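Long-range contact in hypothetical sugar ABC-transporter sugar binding protein (PDB 7BVT), which binds cyclic alpha-maltosyl-(1→6)-maltose as the substrate-binding protein of an ABC transporter, probably delivering the sugar for uptake: residues T188-Q202 / Y377-E389. Numbering follows the deposited sequence.
Sequences TQAGDSGEGLTWNFQ and YPTVSLAFAQEIE. With GLC (alpha-D-glucopyranose), chain B; GLC (alpha-D-glucopyranose), chain C.
Helix 195-202 crosses helix 377-389 almost at a right angle (84°), their axes 8.6 Å apart, and Gly194, the N-cap of the first, rests with its CA 4.4 Å from that of Leu382. In this solute-binding protein fold the crossing backs the sugar pocket. Thr198 enters as a knob among Tyr377, Ser381, Phe384 and Ala385. Beside it the Glu195 carboxylate, swung over by a bend at chi2 (64°), is gripped from the second helix by two hydroxyls: Tyr377 OH donates to the syn lone pair of OE2 at 2.6 Å, and Ser381 OG reaches OE1 at 2.7 Å from above the carboxylate plane. Arg371, another pocket residue, adds a salt bridge to OE2. Cutting Glu195 back to an alanine would probably leave the Tyr377 and Ser381 hydroxyls without this acceptor and Arg371 without this countercharge. Gln202 NE2 donates to Tyr377 OH at the ring edge, while its OE1 is held by Asn293. Farther along, Phe201 CD2 meets Phe384 CZ at 3.7 Å, the rings oblique, and Leu197 packs on Ala385 and Ile388. The extended Glu389 side chain ties down the loop before helix 195-202: OE1 accepts from Ala190 N, and OE2 is hydrogen-bonded to Tyr245. On the pocket side, C6 of the chain C glucose sits over one face of the Trp199 ring, toward its rim, and Trp199 NE1 donates almost straight (168°) to O6 of the chain B glucose at 3.1 Å.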
loop_
_atom_site.group_PDB
_atom_site.type_symbol
_atom_site.label_atom_id
_atom_site.label_comp_id
_atom_site.label_asym_id
_atom_site.label_seq_id
_atom_site.Cartn_x
_atom_site.Cartn_y
_atom_site.Cartn_z
ATOM N N THR A 188 -14.473 8.466 2.321
ATOM C CA THR A 188 -15.783 8.198 1.701
ATOM C C THR A 188 -15.946 8.889 0.347
ATOM O O THR A 188 -16.955 8.581 -0.259
ATOM C CB THR A 188 -16.933 8.647 2.609
ATOM O OG1 THR A 188 -16.810 10.040 2.891
ATOM C CG2 THR A 188 -16.982 7.931 3.936
ATOM N N GLN A 189 -15.016 9.742 -0.091
ATOM C CA GLN A 189 -15.153 10.373 -1.429
ATOM C C GLN A 189 -14.127 9.827 -2.437
ATOM O O GLN A 189 -12.905 9.806 -2.152
ATOM C CB GLN A 189 -15.033 11.880 -1.292
ATOM C CG GLN A 189 -16.172 12.439 -0.456
ATOM C CD GLN A 189 -16.051 13.938 -0.364
ATOM O OE1 GLN A 189 -15.435 14.460 0.556
ATOM N NE2 GLN A 189 -16.535 14.611 -1.397
ATOM N N ALA A 190 -14.638 9.424 -3.597
ATOM C CA ALA A 190 -13.832 8.837 -4.701
ATOM C C ALA A 190 -12.708 9.800 -5.124
ATOM O O ALA A 190 -11.594 9.342 -5.338
ATOM C CB ALA A 190 -14.751 8.452 -5.829
ATOM N N GLY A 191 -12.962 11.097 -5.252
ATOM C CA GLY A 191 -11.934 11.985 -5.832
ATOM C C GLY A 191 -11.557 11.574 -7.260
ATOM O O GLY A 191 -12.366 10.914 -7.953
ATOM N N ASP A 192 -10.377 11.997 -7.707
ATOM C CA ASP A 192 -9.912 11.865 -9.108
ATOM C C ASP A 192 -9.723 10.391 -9.476
ATOM O O ASP A 192 -10.145 10.035 -10.563
ATOM C CB ASP A 192 -8.588 12.600 -9.336
ATOM C CG ASP A 192 -8.721 14.115 -9.344
ATOM O OD1 ASP A 192 -9.843 14.613 -9.661
ATOM O OD2 ASP A 192 -7.707 14.784 -9.011
ATOM N N SER A 193 -9.169 9.562 -8.575
ATOM C CA SER A 193 -8.761 8.166 -8.888
ATOM C C SER A 193 -9.660 7.116 -8.227
ATOM O O SER A 193 -9.600 5.965 -8.666
ATOM C CB SER A 193 -7.326 7.937 -8.495
ATOM O OG SER A 193 -7.172 7.830 -7.072
ATOM N N GLY A 194 -10.372 7.487 -7.158
ATOM C CA GLY A 194 -11.154 6.512 -6.370
ATOM C C GLY A 194 -10.291 5.753 -5.376
ATOM O O GLY A 194 -10.877 4.966 -4.586
ATOM N N GLU A 195 -8.979 5.895 -5.404
ATOM C CA GLU A 195 -8.118 4.869 -4.717
ATOM C C GLU A 195 -8.180 5.036 -3.194
ATOM O O GLU A 195 -8.103 3.981 -2.473
ATOM C CB GLU A 195 -6.669 4.904 -5.190
ATOM C CG GLU A 195 -5.902 3.654 -4.814
ATOM C CD GLU A 195 -6.446 2.422 -5.493
ATOM O OE1 GLU A 195 -7.124 2.596 -6.556
ATOM O OE2 GLU A 195 -6.192 1.295 -4.974
ATOM N N GLY A 196 -8.306 6.265 -2.668
ATOM C CA GLY A 196 -8.508 6.435 -1.218
ATOM C C GLY A 196 -9.686 5.596 -0.741
ATOM O O GLY A 196 -9.562 4.882 0.239
ATOM N N LEU A 197 -10.832 5.689 -1.380
ATOM C CA LEU A 197 -12.016 4.907 -0.960
ATOM C C LEU A 197 -11.721 3.430 -1.185
ATOM O O LEU A 197 -11.836 2.636 -0.244
ATOM C CB LEU A 197 -13.248 5.385 -1.743
ATOM C CG LEU A 197 -14.597 4.822 -1.327
ATOM C CD1 LEU A 197 -15.754 5.658 -1.906
ATOM C CD2 LEU A 197 -14.773 3.391 -1.773
ATOM N N THR A 198 -11.360 3.046 -2.410
ATOM C CA THR A 198 -11.234 1.631 -2.781
ATOM C C THR A 198 -10.236 0.930 -1.866
ATOM O O THR A 198 -10.549 -0.148 -1.372
ATOM C CB THR A 198 -10.845 1.482 -4.250
ATOM O OG1 THR A 198 -11.894 2.078 -4.998
ATOM C CG2 THR A 198 -10.588 0.050 -4.633
ATOM N N TRP A 199 -9.052 1.479 -1.664
ATOM C CA TRP A 199 -7.971 0.714 -1.004
ATOM C C TRP A 199 -8.203 0.698 0.513
ATOM O O TRP A 199 -7.805 -0.276 1.150
ATOM C CB TRP A 199 -6.613 1.211 -1.462
ATOM C CG TRP A 199 -5.759 2.003 -0.532
ATOM C CD1 TRP A 199 -6.043 3.198 0.055
ATOM C CD2 TRP A 199 -4.415 1.684 -0.142
ATOM N NE1 TRP A 199 -4.982 3.609 0.825
ATOM C CE2 TRP A 199 -3.967 2.713 0.711
ATOM C CE3 TRP A 199 -3.554 0.626 -0.421
ATOM C CZ2 TRP A 199 -2.672 2.722 1.236
ATOM C CZ3 TRP A 199 -2.284 0.630 0.109
ATOM C CH2 TRP A 199 -1.882 1.629 0.978
ATOM N N ASN A 200 -8.915 1.680 1.056
ATOM C CA ASN A 200 -9.359 1.600 2.469
ATOM C C ASN A 200 -10.459 0.556 2.625
ATOM O O ASN A 200 -10.440 -0.206 3.623
ATOM C CB ASN A 200 -9.787 2.984 2.953
ATOM C CG ASN A 200 -8.626 3.848 3.388
ATOM O OD1 ASN A 200 -8.272 4.832 2.708
ATOM N ND2 ASN A 200 -8.003 3.450 4.465
ATOM N N PHE A 201 -11.409 0.514 1.694
ATOM C CA PHE A 201 -12.495 -0.466 1.736
ATOM C C PHE A 201 -11.961 -1.887 1.571
ATOM O O PHE A 201 -12.445 -2.803 2.241
ATOM C CB PHE A 201 -13.525 -0.158 0.647
ATOM C CG PHE A 201 -14.691 -1.092 0.711
ATOM C CD1 PHE A 201 -15.712 -0.915 1.637
ATOM C CD2 PHE A 201 -14.740 -2.197 -0.103
ATOM C CE1 PHE A 201 -16.739 -1.840 1.738
ATOM C CE2 PHE A 201 -15.778 -3.085 -0.035
ATOM C CZ PHE A 201 -16.782 -2.918 0.884
ATOM N N GLN A 202 -10.990 -2.096 0.677
ATOM C CA GLN A 202 -10.503 -3.462 0.419
ATOM C C GLN A 202 -10.040 -4.094 1.739
ATOM O O GLN A 202 -10.135 -5.274 1.897
ATOM C CB GLN A 202 -9.354 -3.433 -0.582
ATOM C CG GLN A 202 -9.836 -3.308 -2.012
ATOM C CD GLN A 202 -8.789 -2.743 -2.973
ATOM O OE1 GLN A 202 -7.781 -2.176 -2.576
ATOM N NE2 GLN A 202 -9.068 -2.885 -4.282
ATOM N N TYR A 377 -6.644 -1.881 -13.562
ATOM C CA TYR A 377 -6.998 -1.623 -12.133
ATOM C C TYR A 377 -7.411 -0.169 -11.899
ATOM O O TYR A 377 -8.402 0.085 -11.205
ATOM C CB TYR A 377 -5.846 -2.027 -11.191
ATOM C CG TYR A 377 -6.215 -1.739 -9.761
ATOM C CD1 TYR A 377 -7.180 -2.505 -9.130
ATOM C CD2 TYR A 377 -5.728 -0.639 -9.104
ATOM C CE1 TYR A 377 -7.582 -2.221 -7.827
ATOM C CE2 TYR A 377 -6.092 -0.354 -7.789
ATOM C CZ TYR A 377 -7.046 -1.131 -7.169
ATOM O OH TYR A 377 -7.444 -0.779 -5.890
ATOM N N PRO A 378 -6.724 0.886 -12.422
ATOM C CA PRO A 378 -7.132 2.253 -12.142
ATOM C C PRO A 378 -8.578 2.522 -12.591
ATOM O O PRO A 378 -9.305 3.177 -11.873
ATOM C CB PRO A 378 -6.108 3.128 -12.887
ATOM C CG PRO A 378 -4.900 2.211 -13.018
ATOM C CD PRO A 378 -5.474 0.825 -13.193
ATOM N N THR A 379 -8.966 2.033 -13.762
ATOM C CA THR A 379 -10.359 2.200 -14.251
ATOM C C THR A 379 -11.342 1.429 -13.369
ATOM O O THR A 379 -12.421 1.956 -13.008
ATOM C CB THR A 379 -10.521 1.778 -15.716
ATOM O OG1 THR A 379 -9.474 2.491 -16.362
ATOM C CG2 THR A 379 -11.882 2.179 -16.223
ATOM N N VAL A 380 -10.958 0.222 -12.986
ATOM C CA VAL A 380 -11.751 -0.625 -12.065
ATOM C C VAL A 380 -11.973 0.137 -10.761
ATOM O O VAL A 380 -13.098 0.173 -10.228
ATOM C CB VAL A 380 -11.083 -1.982 -11.844
ATOM C CG1 VAL A 380 -11.680 -2.732 -10.656
ATOM C CG2 VAL A 380 -11.167 -2.816 -13.111
ATOM N N SER A 381 -10.911 0.673 -10.198
ATOM C CA SER A 381 -10.974 1.275 -8.855
ATOM C C SER A 381 -11.871 2.515 -8.863
ATOM O O SER A 381 -12.711 2.680 -7.950
ATOM C CB SER A 381 -9.607 1.599 -8.345
ATOM O OG SER A 381 -9.707 2.245 -7.078
ATOM N N LEU A 382 -11.778 3.359 -9.900
ATOM C CA LEU A 382 -12.682 4.532 -10.002
ATOM C C LEU A 382 -14.120 4.075 -10.217
ATOM O O LEU A 382 -14.969 4.630 -9.518
ATOM C CB LEU A 382 -12.215 5.430 -11.142
ATOM C CG LEU A 382 -12.915 6.784 -11.221
ATOM C CD1 LEU A 382 -12.887 7.567 -9.913
ATOM C CD2 LEU A 382 -12.276 7.586 -12.357
ATOM N N ALA A 383 -14.372 3.073 -11.073
ATOM C CA ALA A 383 -15.753 2.598 -11.347
ATOM C C ALA A 383 -16.344 2.085 -10.025
ATOM O O ALA A 383 -17.486 2.422 -9.676
ATOM C CB ALA A 383 -15.828 1.552 -12.400
ATOM N N PHE A 384 -15.526 1.342 -9.285
ATOM C CA PHE A 384 -15.928 0.754 -7.994
ATOM C C PHE A 384 -16.247 1.870 -7.033
ATOM O O PHE A 384 -17.342 1.825 -6.437
ATOM C CB PHE A 384 -14.817 -0.131 -7.424
ATOM C CG PHE A 384 -15.134 -0.770 -6.106
ATOM C CD1 PHE A 384 -15.911 -1.916 -6.028
ATOM C CD2 PHE A 384 -14.530 -0.289 -4.956
ATOM C CE1 PHE A 384 -16.139 -2.509 -4.794
ATOM C CE2 PHE A 384 -14.777 -0.877 -3.742
ATOM C CZ PHE A 384 -15.613 -1.950 -3.648
ATOM N N ALA A 385 -15.315 2.795 -6.821
ATOM C CA ALA A 385 -15.421 3.842 -5.796
ATOM C C ALA A 385 -16.663 4.710 -6.060
ATOM O O ALA A 385 -17.379 5.046 -5.120
ATOM C CB ALA A 385 -14.152 4.671 -5.757
ATOM N N GLN A 386 -16.940 5.034 -7.331
ATOM C CA GLN A 386 -18.089 5.925 -7.636
ATOM C C GLN A 386 -19.398 5.236 -7.265
ATOM O O GLN A 386 -20.337 5.921 -6.844
ATOM C CB GLN A 386 -18.021 6.414 -9.082
ATOM C CG GLN A 386 -16.911 7.443 -9.224
ATOM C CD GLN A 386 -16.736 7.907 -10.646
ATOM O OE1 GLN A 386 -16.984 7.159 -11.600
ATOM N NE2 GLN A 386 -16.254 9.136 -10.765
ATOM N N GLU A 387 -19.504 3.935 -7.439
ATOM C CA GLU A 387 -20.763 3.242 -7.140
ATOM C C GLU A 387 -20.869 3.093 -5.634
ATOM O O GLU A 387 -21.968 3.257 -5.087
ATOM C CB GLU A 387 -20.883 1.913 -7.855
ATOM C CG GLU A 387 -21.009 2.051 -9.347
ATOM C CD GLU A 387 -22.300 2.671 -9.846
ATOM O OE1 GLU A 387 -23.156 3.038 -9.026
ATOM O OE2 GLU A 387 -22.482 2.728 -11.105
ATOM N N ILE A 388 -19.766 2.739 -4.984
ATOM C CA ILE A 388 -19.857 2.472 -3.525
ATOM C C ILE A 388 -20.195 3.792 -2.836
ATOM O O ILE A 388 -20.894 3.747 -1.842
ATOM C CB ILE A 388 -18.538 1.862 -3.007
ATOM C CG1 ILE A 388 -18.292 0.469 -3.604
ATOM C CG2 ILE A 388 -18.496 1.829 -1.489
ATOM C CD1 ILE A 388 -19.247 -0.610 -3.195
ATOM N N GLU A 389 -19.653 4.903 -3.298
ATOM C CA GLU A 389 -19.846 6.213 -2.646
ATOM C C GLU A 389 -21.345 6.558 -2.581
ATOM O O GLU A 389 -21.767 7.239 -1.655
ATOM C CB GLU A 389 -19.071 7.282 -3.403
ATOM C CG GLU A 389 -19.279 8.639 -2.785
ATOM C CD GLU A 389 -18.362 9.729 -3.269
ATOM O OE1 GLU A 389 -17.574 9.450 -4.184
ATOM O OE2 GLU A 389 -18.373 10.841 -2.668
HETATM C C1 GLC B . -4.915 6.716 -1.573
HETATM C C2 GLC B . -5.354 8.123 -2.016
HETATM C C3 GLC B . -4.431 9.136 -1.339
HETATM C C4 GLC B . -4.477 9.000 0.194
HETATM C C5 GLC B . -4.346 7.524 0.668
HETATM C C6 GLC B . -4.982 7.340 2.026
HETATM O O2 GLC B . -5.251 8.228 -3.450
HETATM O O3 GLC B . -4.791 10.476 -1.724
HETATM O O4 GLC B . -3.412 9.799 0.731
HETATM O O5 GLC B . -5.111 6.599 -0.167
HETATM O O6 GLC B . -4.491 6.104 2.544
HETATM C C1 GLC C . 0.340 4.910 -0.881
HETATM C C2 GLC C . 0.787 3.602 -1.456
HETATM C C3 GLC C . 0.161 3.380 -2.810
HETATM C C4 GLC C . -1.363 3.512 -2.658
HETATM C C5 GLC C . -1.703 4.909 -2.155
HETATM C C6 GLC C . -3.222 5.060 -1.959
HETATM O O2 GLC C . 2.203 3.572 -1.412
HETATM O O3 GLC C . 0.564 2.092 -3.307
HETATM O O4 GLC C . -2.030 3.344 -3.894
HETATM O O5 GLC C . -1.107 5.071 -0.891
HETATM O O6 GLC C . -3.527 6.452 -1.975
HETATM O O HOH W 1 -17.435 12.894 -3.827
HETATM O O HOH W 2 -7.886 5.073 -10.312
#